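Long-range contacts in putative methylase (Clostridium difficile, PDB 3LDU), which probably methylates guanine bases of ribosomal RNA and holds GTP in the pocket of its methyltransferase domain in the crystal: residues Gln355-Arg361 / Phe372-Pro376; Ile90-Ala94 / Trp233-Asp237; Asn53-Arg57 / Asn219-Leu224. All coordinates share one frame; numbering follows the deposited sequence.

Interaction 1 (Gln355-Arg361 / Phe372-Pro376); sequences QKADKKR and FFQYP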
loop_
_atom_site.group_PDB
_atom_site.type_symbol
_atom_site.label_atom_id
_atom_site.label_comp_id
_atom_site.label_asym_id
_atom_site.label_seq_id
_atom_site.Cartn_x
_atom_site.Cartn_y
_atom_site.Cartn_z
ATOM N N GLN A 355 25.750 15.176 -1.480
ATOM C CA GLN A 355 26.049 13.989 -2.269
ATOM C C GLN A 355 24.949 13.726 -3.294
ATOM O O GLN A 355 23.766 13.873 -2.989
ATOM C CB GLN A 355 26.217 12.782 -1.337
ATOM C CG GLN A 355 26.821 11.553 -1.986
ATOM C CD GLN A 355 27.001 10.424 -1.000
ATOM O OE1 GLN A 355 27.347 9.302 -1.377
ATOM N NE2 GLN A 355 26.752 10.708 0.276
ATOM N N LYS A 356 25.350 13.370 -4.515
ATOM C CA LYS A 356 24.415 13.073 -5.593
ATOM C C LYS A 356 23.976 11.625 -5.454
ATOM O O LYS A 356 24.802 10.747 -5.214
ATOM C CB LYS A 356 25.082 13.298 -6.959
ATOM C CG LYS A 356 24.142 13.141 -8.142
ATOM C CD LYS A 356 24.733 13.687 -9.434
ATOM C CE LYS A 356 25.322 12.586 -10.306
ATOM N NZ LYS A 356 26.471 11.878 -9.669
ATOM N N ALA A 357 22.674 11.370 -5.581
ATOM C CA ALA A 357 22.174 10.015 -5.431
ATOM C C ALA A 357 22.446 9.175 -6.674
ATOM O O ALA A 357 22.542 9.700 -7.789
ATOM C CB ALA A 357 20.668 10.019 -5.109
ATOM N N ASP A 358 22.569 7.866 -6.466
ATOM C CA ASP A 358 22.626 6.912 -7.559
ATOM C C ASP A 358 21.322 6.959 -8.362
ATOM O O ASP A 358 21.338 6.957 -9.594
ATOM C CB ASP A 358 22.852 5.500 -7.011
ATOM C CG ASP A 358 22.718 4.433 -8.079
ATOM O OD1 ASP A 358 23.390 4.560 -9.121
ATOM O OD2 ASP A 358 21.942 3.471 -7.882
ATOM N N LYS A 359 20.195 6.999 -7.650
ATOM C CA LYS A 359 18.887 7.103 -8.280
ATOM C C LYS A 359 18.002 8.025 -7.457
ATOM O O LYS A 359 18.157 8.128 -6.242
ATOM C CB LYS A 359 18.225 5.736 -8.385
ATOM C CG LYS A 359 18.961 4.758 -9.271
ATOM C CD LYS A 359 18.127 3.489 -9.453
ATOM C CE LYS A 359 18.887 2.421 -10.229
ATOM N NZ LYS A 359 19.997 1.833 -9.426
ATOM N N LYS A 360 17.081 8.696 -8.133
ATOM C CA LYS A 360 16.101 9.549 -7.476
ATOM C C LYS A 360 14.749 9.128 -8.040
ATOM O O LYS A 360 14.516 9.256 -9.242
ATOM C CB LYS A 360 16.382 11.011 -7.808
ATOM C CG LYS A 360 15.356 12.004 -7.299
ATOM C CD LYS A 360 15.777 13.421 -7.672
ATOM C CE LYS A 360 14.696 14.447 -7.362
ATOM N NZ LYS A 360 15.165 15.846 -7.611
ATOM N N ARG A 361 13.867 8.602 -7.193
ATOM C CA ARG A 361 12.578 8.119 -7.674
ATOM C C ARG A 361 11.425 8.972 -7.167
ATOM O O ARG A 361 11.321 9.259 -5.970
ATOM C CB ARG A 361 12.382 6.654 -7.289
ATOM C CG ARG A 361 13.428 5.726 -7.895
ATOM C CD ARG A 361 13.174 4.295 -7.496
ATOM N NE ARG A 361 14.245 3.382 -7.895
ATOM C CZ ARG A 361 14.065 2.347 -8.707
ATOM N NH1 ARG A 361 15.071 1.542 -9.001
ATOM N NH2 ARG A 361 12.863 2.108 -9.215
ATOM N N PHE A 372 12.551 9.684 -3.531
ATOM C CA PHE A 372 13.329 8.716 -2.764
ATOM C C PHE A 372 14.741 8.766 -3.333
ATOM O O PHE A 372 14.958 8.381 -4.479
ATOM C CB PHE A 372 12.727 7.323 -2.955
ATOM C CG PHE A 372 13.297 6.265 -2.040
ATOM C CD1 PHE A 372 13.507 6.515 -0.689
ATOM C CD2 PHE A 372 13.596 5.006 -2.537
ATOM C CE1 PHE A 372 14.006 5.523 0.151
ATOM C CE2 PHE A 372 14.098 4.014 -1.711
ATOM C CZ PHE A 372 14.299 4.268 -0.366
ATOM N N PHE A 373 15.681 9.277 -2.540
ATOM C CA PHE A 373 17.082 9.411 -2.950
ATOM C C PHE A 373 17.885 8.201 -2.481
ATOM O O PHE A 373 17.965 7.927 -1.288
ATOM C CB PHE A 373 17.661 10.665 -2.333
ATOM C CG PHE A 373 17.004 11.930 -2.791
ATOM C CD1 PHE A 373 17.447 12.577 -3.933
ATOM C CD2 PHE A 373 15.951 12.474 -2.078
ATOM C CE1 PHE A 373 16.848 13.752 -4.360
ATOM C CE2 PHE A 373 15.349 13.652 -2.491
ATOM C CZ PHE A 373 15.802 14.291 -3.634
ATOM N N GLN A 374 18.504 7.496 -3.419
ATOM C CA GLN A 374 19.108 6.199 -3.121
ATOM C C GLN A 374 20.621 6.316 -3.209
ATOM O O GLN A 374 21.145 6.782 -4.215
ATOM C CB GLN A 374 18.615 5.166 -4.136
ATOM C CG GLN A 374 17.104 5.054 -4.123
ATOM C CD GLN A 374 16.542 4.134 -5.194
ATOM O OE1 GLN A 374 15.380 4.262 -5.575
ATOM N NE2 GLN A 374 17.354 3.199 -5.674
ATOM N N TYR A 375 21.307 5.878 -2.157
ATOM C CA TYR A 375 22.769 5.961 -2.082
ATOM C C TYR A 375 23.376 4.615 -1.699
ATOM O O TYR A 375 23.847 4.449 -0.571
ATOM C CB TYR A 375 23.192 6.986 -1.042
ATOM C CG TYR A 375 22.774 8.408 -1.309
ATOM C CD1 TYR A 375 23.636 9.293 -1.951
ATOM C CD2 TYR A 375 21.528 8.879 -0.901
ATOM C CE1 TYR A 375 23.266 10.610 -2.184
ATOM C CE2 TYR A 375 21.143 10.195 -1.137
ATOM C CZ TYR A 375 22.017 11.056 -1.782
ATOM O OH TYR A 375 21.650 12.364 -2.018
ATOM N N PRO A 376 23.367 3.648 -2.630
ATOM C CA PRO A 376 24.029 2.367 -2.355
ATOM C C PRO A 376 25.513 2.589 -2.133
ATOM O O PRO A 376 26.091 3.490 -2.750
ATOM C CB PRO A 376 23.794 1.559 -3.642
ATOM C CG PRO A 376 23.433 2.587 -4.691
ATOM C CD PRO A 376 22.689 3.649 -3.939
HETATM O O HOH W 1 20.035 2.666 -5.982
#

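Interaction 2 (Ile90-Ala94 / Trp233-Asp237); sequences IPYGA and WRTLD. With FMT (formic acid), chain C.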
loop_
_atom_site.group_PDB
_atom_site.type_symbol
_atom_site.label_atom_id
_atom_site.label_comp_id
_atom_site.label_asym_id
_atom_site.label_seq_id
_atom_site.Cartn_x
_atom_site.Cartn_y
_atom_site.Cartn_z
ATOM N N ILE A 90 -23.869 -10.230 -6.991
ATOM C CA ILE A 90 -24.580 -9.729 -5.813
ATOM C C ILE A 90 -25.722 -10.687 -5.491
ATOM O O ILE A 90 -26.674 -10.766 -6.249
ATOM C CB ILE A 90 -25.199 -8.314 -6.066
ATOM C CG1 ILE A 90 -24.142 -7.326 -6.585
ATOM C CG2 ILE A 90 -25.850 -7.770 -4.798
ATOM C CD1 ILE A 90 -22.878 -7.330 -5.793
ATOM N N PRO A 91 -25.619 -11.411 -4.368
ATOM C CA PRO A 91 -26.626 -12.415 -4.010
ATOM C C PRO A 91 -27.861 -11.804 -3.367
ATOM O O PRO A 91 -27.882 -10.630 -3.001
ATOM C CB PRO A 91 -25.890 -13.290 -3.001
ATOM C CG PRO A 91 -24.932 -12.362 -2.349
ATOM C CD PRO A 91 -24.515 -11.376 -3.393
ATOM N N TYR A 92 -28.901 -12.624 -3.238
ATOM C CA TYR A 92 -30.177 -12.185 -2.714
ATOM C C TYR A 92 -30.051 -11.503 -1.363
ATOM O O TYR A 92 -29.524 -12.081 -0.413
ATOM C CB TYR A 92 -31.100 -13.404 -2.593
ATOM C CG TYR A 92 -32.545 -13.064 -2.391
ATOM C CD1 TYR A 92 -33.251 -12.364 -3.363
ATOM C CD2 TYR A 92 -33.218 -13.462 -1.241
ATOM C CE1 TYR A 92 -34.593 -12.056 -3.189
ATOM C CE2 TYR A 92 -34.568 -13.162 -1.060
ATOM C CZ TYR A 92 -35.241 -12.456 -2.039
ATOM O OH TYR A 92 -36.573 -12.149 -1.873
ATOM N N GLY A 93 -30.538 -10.269 -1.280
ATOM C CA GLY A 93 -30.613 -9.571 -0.011
ATOM C C GLY A 93 -29.339 -8.809 0.331
ATOM O O GLY A 93 -29.293 -8.070 1.317
ATOM N N ALA A 94 -28.305 -8.988 -0.481
ATOM C CA ALA A 94 -27.025 -8.319 -0.226
ATOM C C ALA A 94 -27.127 -6.806 -0.381
ATOM O O ALA A 94 -27.971 -6.305 -1.124
ATOM C CB ALA A 94 -25.917 -8.871 -1.134
ATOM N N TRP A 233 -18.577 -12.568 2.259
ATOM C CA TRP A 233 -19.347 -12.812 1.042
ATOM C C TRP A 233 -19.816 -14.252 0.918
ATOM O O TRP A 233 -19.009 -15.178 0.914
ATOM C CB TRP A 233 -18.521 -12.464 -0.193
ATOM C CG TRP A 233 -18.279 -11.004 -0.384
ATOM C CD1 TRP A 233 -18.737 -9.978 0.399
ATOM C CD2 TRP A 233 -17.536 -10.399 -1.450
ATOM N NE1 TRP A 233 -18.299 -8.768 -0.111
ATOM C CE2 TRP A 233 -17.564 -9.003 -1.243
ATOM C CE3 TRP A 233 -16.842 -10.905 -2.557
ATOM C CZ2 TRP A 233 -16.925 -8.105 -2.108
ATOM C CZ3 TRP A 233 -16.217 -10.019 -3.410
ATOM C CH2 TRP A 233 -16.260 -8.631 -3.180
ATOM N N ARG A 234 -21.128 -14.427 0.780
ATOM C CA ARG A 234 -21.705 -15.756 0.573
ATOM C C ARG A 234 -21.291 -16.341 -0.773
ATOM O O ARG A 234 -21.357 -17.555 -0.976
ATOM C CB ARG A 234 -23.230 -15.686 0.657
ATOM C CG ARG A 234 -23.741 -15.476 2.062
ATOM C CD ARG A 234 -25.246 -15.247 2.058
ATOM N NE ARG A 234 -25.576 -13.909 1.581
ATOM C CZ ARG A 234 -26.704 -13.587 0.959
ATOM N NH1 ARG A 234 -27.637 -14.512 0.720
ATOM N NH2 ARG A 234 -26.903 -12.338 0.576
ATOM N N THR A 235 -20.869 -15.471 -1.688
ATOM C CA THR A 235 -20.516 -15.874 -3.046
ATOM C C THR A 235 -19.113 -16.478 -3.133
ATOM O O THR A 235 -18.724 -16.995 -4.176
ATOM C CB THR A 235 -20.620 -14.689 -4.039
ATOM O OG1 THR A 235 -19.697 -13.657 -3.664
ATOM C CG2 THR A 235 -22.030 -14.118 -4.047
ATOM N N LEU A 236 -18.357 -16.400 -2.042
ATOM C CA LEU A 236 -17.035 -17.014 -1.986
ATOM C C LEU A 236 -17.073 -18.268 -1.127
ATOM O O LEU A 236 -17.899 -18.384 -0.219
ATOM C CB LEU A 236 -16.001 -16.036 -1.416
ATOM C CG LEU A 236 -15.785 -14.744 -2.196
ATOM C CD1 LEU A 236 -14.714 -13.864 -1.548
ATOM C CD2 LEU A 236 -15.434 -15.059 -3.638
ATOM N N ASP A 237 -16.177 -19.204 -1.428
ATOM C CA ASP A 237 -15.982 -20.390 -0.606
ATOM C C ASP A 237 -15.163 -19.995 0.616
ATOM O O ASP A 237 -13.987 -19.667 0.491
ATOM C CB ASP A 237 -15.241 -21.464 -1.407
ATOM C CG ASP A 237 -14.887 -22.679 -0.574
ATOM O OD1 ASP A 237 -15.391 -22.801 0.563
ATOM O OD2 ASP A 237 -14.104 -23.518 -1.061
HETATM C C FMT C . -18.344 -12.099 -6.205
HETATM O O1 FMT C . -18.060 -13.110 -6.856
HETATM O O2 FMT C . -19.414 -11.914 -5.617
#

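Interaction 3 (Asn53-Arg57 / Asn219-Leu224); sequences NMWLR and NMAPGL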
loop_
_atom_site.group_PDB
_atom_site.type_symbol
_atom_site.label_atom_id
_atom_site.label_comp_id
_atom_site.label_asym_id
_atom_site.label_seq_id
_atom_site.Cartn_x
_atom_site.Cartn_y
_atom_site.Cartn_z
ATOM N N ASN A 53 -5.276 -9.829 -0.851
ATOM C CA ASN A 53 -5.498 -9.082 0.381
ATOM C C ASN A 53 -4.529 -9.494 1.486
ATOM O O ASN A 53 -4.048 -8.656 2.251
ATOM C CB ASN A 53 -6.944 -9.281 0.867
ATOM C CG ASN A 53 -7.914 -8.418 0.113
ATOM O OD1 ASN A 53 -7.887 -7.195 0.236
ATOM N ND2 ASN A 53 -8.778 -9.042 -0.689
HETATM N N MSE A 54 -4.223 -10.785 1.554
HETATM C CA MSE A 54 -3.373 -11.296 2.631
HETATM C C MSE A 54 -1.928 -10.832 2.496
HETATM O O MSE A 54 -1.268 -10.499 3.497
HETATM C CB MSE A 54 -3.400 -12.823 2.641
HETATM C CG MSE A 54 -2.540 -13.470 3.720
HETATM SE SE MSE A 54 -3.061 -12.975 5.546
HETATM C CE MSE A 54 -4.944 -13.001 5.372
ATOM N N TRP A 55 -1.440 -10.830 1.257
ATOM C CA TRP A 55 -0.004 -10.769 1.004
ATOM C C TRP A 55 0.519 -9.468 0.393
ATOM O O TRP A 55 1.691 -9.135 0.579
ATOM C CB TRP A 55 0.429 -11.959 0.127
ATOM C CG TRP A 55 0.522 -13.245 0.905
ATOM C CD1 TRP A 55 -0.383 -14.280 0.914
ATOM C CD2 TRP A 55 1.549 -13.598 1.830
ATOM N NE1 TRP A 55 0.047 -15.264 1.777
ATOM C CE2 TRP A 55 1.226 -14.870 2.354
ATOM C CE3 TRP A 55 2.725 -12.971 2.267
ATOM C CZ2 TRP A 55 2.037 -15.523 3.281
ATOM C CZ3 TRP A 55 3.520 -13.613 3.189
ATOM C CH2 TRP A 55 3.177 -14.876 3.688
ATOM N N LEU A 56 -0.315 -8.734 -0.341
ATOM C CA LEU A 56 0.210 -7.545 -1.019
ATOM C C LEU A 56 0.483 -6.390 -0.042
ATOM O O LEU A 56 -0.427 -5.933 0.663
ATOM C CB LEU A 56 -0.755 -7.103 -2.134
ATOM C CG LEU A 56 -0.939 -8.124 -3.250
ATOM C CD1 LEU A 56 -1.973 -7.592 -4.257
ATOM C CD2 LEU A 56 0.388 -8.433 -3.945
ATOM N N ARG A 57 1.735 -5.920 -0.011
ATOM C CA ARG A 57 2.151 -4.841 0.891
ATOM C C ARG A 57 2.090 -3.465 0.250
ATOM O O ARG A 57 2.064 -2.462 0.956
ATOM C CB ARG A 57 3.578 -5.082 1.389
ATOM C CG ARG A 57 3.797 -6.462 1.959
ATOM C CD ARG A 57 5.193 -6.637 2.519
ATOM N NE ARG A 57 5.488 -8.045 2.779
ATOM C CZ ARG A 57 5.308 -8.637 3.950
ATOM N NH1 ARG A 57 4.828 -7.941 4.985
ATOM N NH2 ARG A 57 5.591 -9.924 4.085
ATOM N N ASN A 219 8.724 -12.745 6.933
ATOM C CA ASN A 219 7.670 -13.189 6.006
ATOM C C ASN A 219 6.290 -13.230 6.667
ATOM O O ASN A 219 5.522 -14.177 6.488
ATOM C CB ASN A 219 8.015 -14.563 5.407
ATOM C CG ASN A 219 7.257 -14.850 4.121
ATOM O OD1 ASN A 219 6.994 -13.949 3.325
ATOM N ND2 ASN A 219 6.910 -16.112 3.909
HETATM N N MSE A 220 5.990 -12.209 7.456
HETATM C CA MSE A 220 4.661 -12.061 8.037
HETATM C C MSE A 220 3.763 -11.313 7.058
HETATM O O MSE A 220 4.054 -10.189 6.676
HETATM C CB MSE A 220 4.730 -11.295 9.355
HETATM C CG MSE A 220 3.358 -11.060 9.974
HETATM SE SE MSE A 220 3.497 -10.018 11.614
HETATM C CE MSE A 220 4.421 -11.352 12.687
ATOM N N ALA A 221 2.663 -11.941 6.657
ATOM C CA ALA A 221 1.772 -11.339 5.678
ATOM C C ALA A 221 1.157 -10.069 6.246
ATOM O O ALA A 221 0.771 -10.042 7.419
ATOM C CB ALA A 221 0.648 -12.349 5.311
ATOM N N PRO A 222 1.035 -9.013 5.415
ATOM C CA PRO A 222 0.483 -7.745 5.907
ATOM C C PRO A 222 -0.933 -7.889 6.441
ATOM O O PRO A 222 -1.288 -7.203 7.403
ATOM C CB PRO A 222 0.495 -6.834 4.666
ATOM C CG PRO A 222 0.712 -7.755 3.499
ATOM C CD PRO A 222 1.514 -8.904 4.028
ATOM N N GLY A 223 -1.724 -8.780 5.850
ATOM C CA GLY A 223 -3.131 -8.899 6.227
ATOM C C GLY A 223 -3.430 -9.861 7.366
ATOM O O GLY A 223 -4.594 -10.133 7.668
ATOM N N LEU A 224 -2.381 -10.366 8.010
ATOM C CA LEU A 224 -2.520 -11.460 8.976
ATOM C C LEU A 224 -3.365 -11.093 10.187
ATOM O O LEU A 224 -4.099 -11.931 10.717
ATOM C CB LEU A 224 -1.137 -11.943 9.423
ATOM C CG LEU A 224 -0.972 -13.320 10.066
ATOM C CD1 LEU A 224 -1.553 -14.460 9.208
ATOM C CD2 LEU A 224 0.504 -13.555 10.382
#

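Interaction 1 (Gln355-Arg361 / Phe372-Pro376)
Y375 sets the outer end of its ring against the backbone of Q355-A357, and the packing is close here. Its hydroxyl donates to the carbonyl of Q355 (Y375 OH to Q355 O 2.8 Å), reaching it from well above the carbonyl plane. CA of A357 stands over one face of the ring as a CH-pi partner, 3.9 Å from the centroid of Y375 and 28° off the normal. Along the rim, Q355 runs past in the opposite sense: with CG anti to the backbone N (chi1 -167°) and an extended chain, its CD comes within 3.7 Å of Y375 CD1. The amide is turned 57° from the ring, and its NE2 bonds to the hydroxyl of Y340. Beyond this corner the segments become the two antiparallel arms of the hairpin 359-365/368-375. R361 and F372 exchange two backbone bonds, and Q374 N reaches K359 O at 2.9 Å. Because Q374 O takes the amide of D358, both D358 and K359 face Q374, a classic beta bulge. An antiparallel strand, 368-375, placed between 339-344 and the edge strand 359-365 is the signature of the class I methyltransferase sheet. K360 lies alongside F373, with CD 3.5 Å from CE1 of that ring, although the lysine itself is exposed. The solvent side is looser. There D358 OD2 pairs with K359 NZ at 3.0 Å and also accepts from a water, which in turn accepts from Q374 NE2. P376 leans across the same aspartate, its CD 3.6 Å from D358 CB.

Interaction 2 (Ile90-Ala94 / Trp233-Asp237)
Two tight turns face each other, their backbones nearest at P91 and T235, whose CA atoms are 7.1 Å apart. P91-A94 forms a type II turn closed by A94 N to P91 O, with G93 at the positive phi (88°) usual for its third position. W233-L236 forms a type I turn. No backbone hydrogen bond links the two, so side chains make the joint. R234 does most of it: a bend in its chain at chi3 (-75°) brings the guanidinium to the carbonyl of Y92. NH2 donates to Y92 O at 2.8 Å and fairly straight (161° at the hydrogen), with the oxygen in the guanidinium plane but the donor well above the carbonyl plane. NH1 adds only a weak, longer bond to the same oxygen. One face of the guanidinium rests on the ring of P91, whose CG is 3.5 Å from R234 NH2. R234 NE forms a salt bridge with E141, outside the two turns. Next to R234 on the same turn, T235 CG2 meets P91 CD at 3.8 Å, while its OG1 donates to O2 of a formic acid molecule, probably from the crystallisation liquor. The contact bridges the surfaces of the THUMP and methyltransferase regions. Beside it W233 stacks on Y143 and touches I158 of strand 153-159, and D237 is the N-cap of helix 238-251, its OD1 accepting from K239 N.

Interaction 3 (Asn53-Arg57 / Asn219-Leu224)
A221 fits its methyl group into a hollow formed by the selenomethionine M54 and the indole of W55. Its CB lies 3.6 Å from the centroid of the six-membered ring of W55 and only 6° off the normal, a CH-pi contact over the face, while M54 CG borders it at 3.7 Å. Next along the chain, the ring of P222 is a wedge: CD touches M54 O, CG sits 3.4 Å from W55 O, and CD also lies over one face of the R57 guanidinium. G223, with no side chain, lets the backbones close to 4.3 Å between its CA and that of M54, and its amide donates to M54 O (2.9 Å). The hollow belongs to the C-terminal end of helix 48-55 in the ferredoxin-like region; the bumps belong to the loop after helix 208-217 of the methyltransferase region, so this is a buried seam between domains. N219, at positive phi, is the C-prime residue of the Schellman motif ending helix 208-217, and A221-L224 follows as a type I turn. From that helix end M220 O is gripped by both terminal nitrogens of R57, NH1 at 2.9 Å and NH2 at 3.0 Å. A221 and N219 share the indole, the latter placing OD1 3.5 Å from W55 CZ3. M54 leaves with CG anti to its own N (chi1 180°), then bends twice to lay SE against the peptide joining G223 and L224. R57 is walled in further by M215 and I216 of helix 208-217 and by A185 and Y189 of helix 181-189.

Along the chain, interactions 2 and 3 interlock: 53-57 precedes 90-94, and their partners 219-224 and 233-237 follow in the same order, both in the loop between helices 208-217 and 238-251. That single loop therefore meets the ferredoxin-like region at interaction 3 and the THUMP region at interaction 2, with centres 25 Å apart, tying the methyltransferase region to both N-terminal parts. Interaction 1 comes later and is local, a hairpin at the edge of the methyltransferase sheet. Its centre is 28 Å from that of interaction 3 and 49 Å from that of interaction 2, which lies on the opposite side of the chain's centre. None of the three touch.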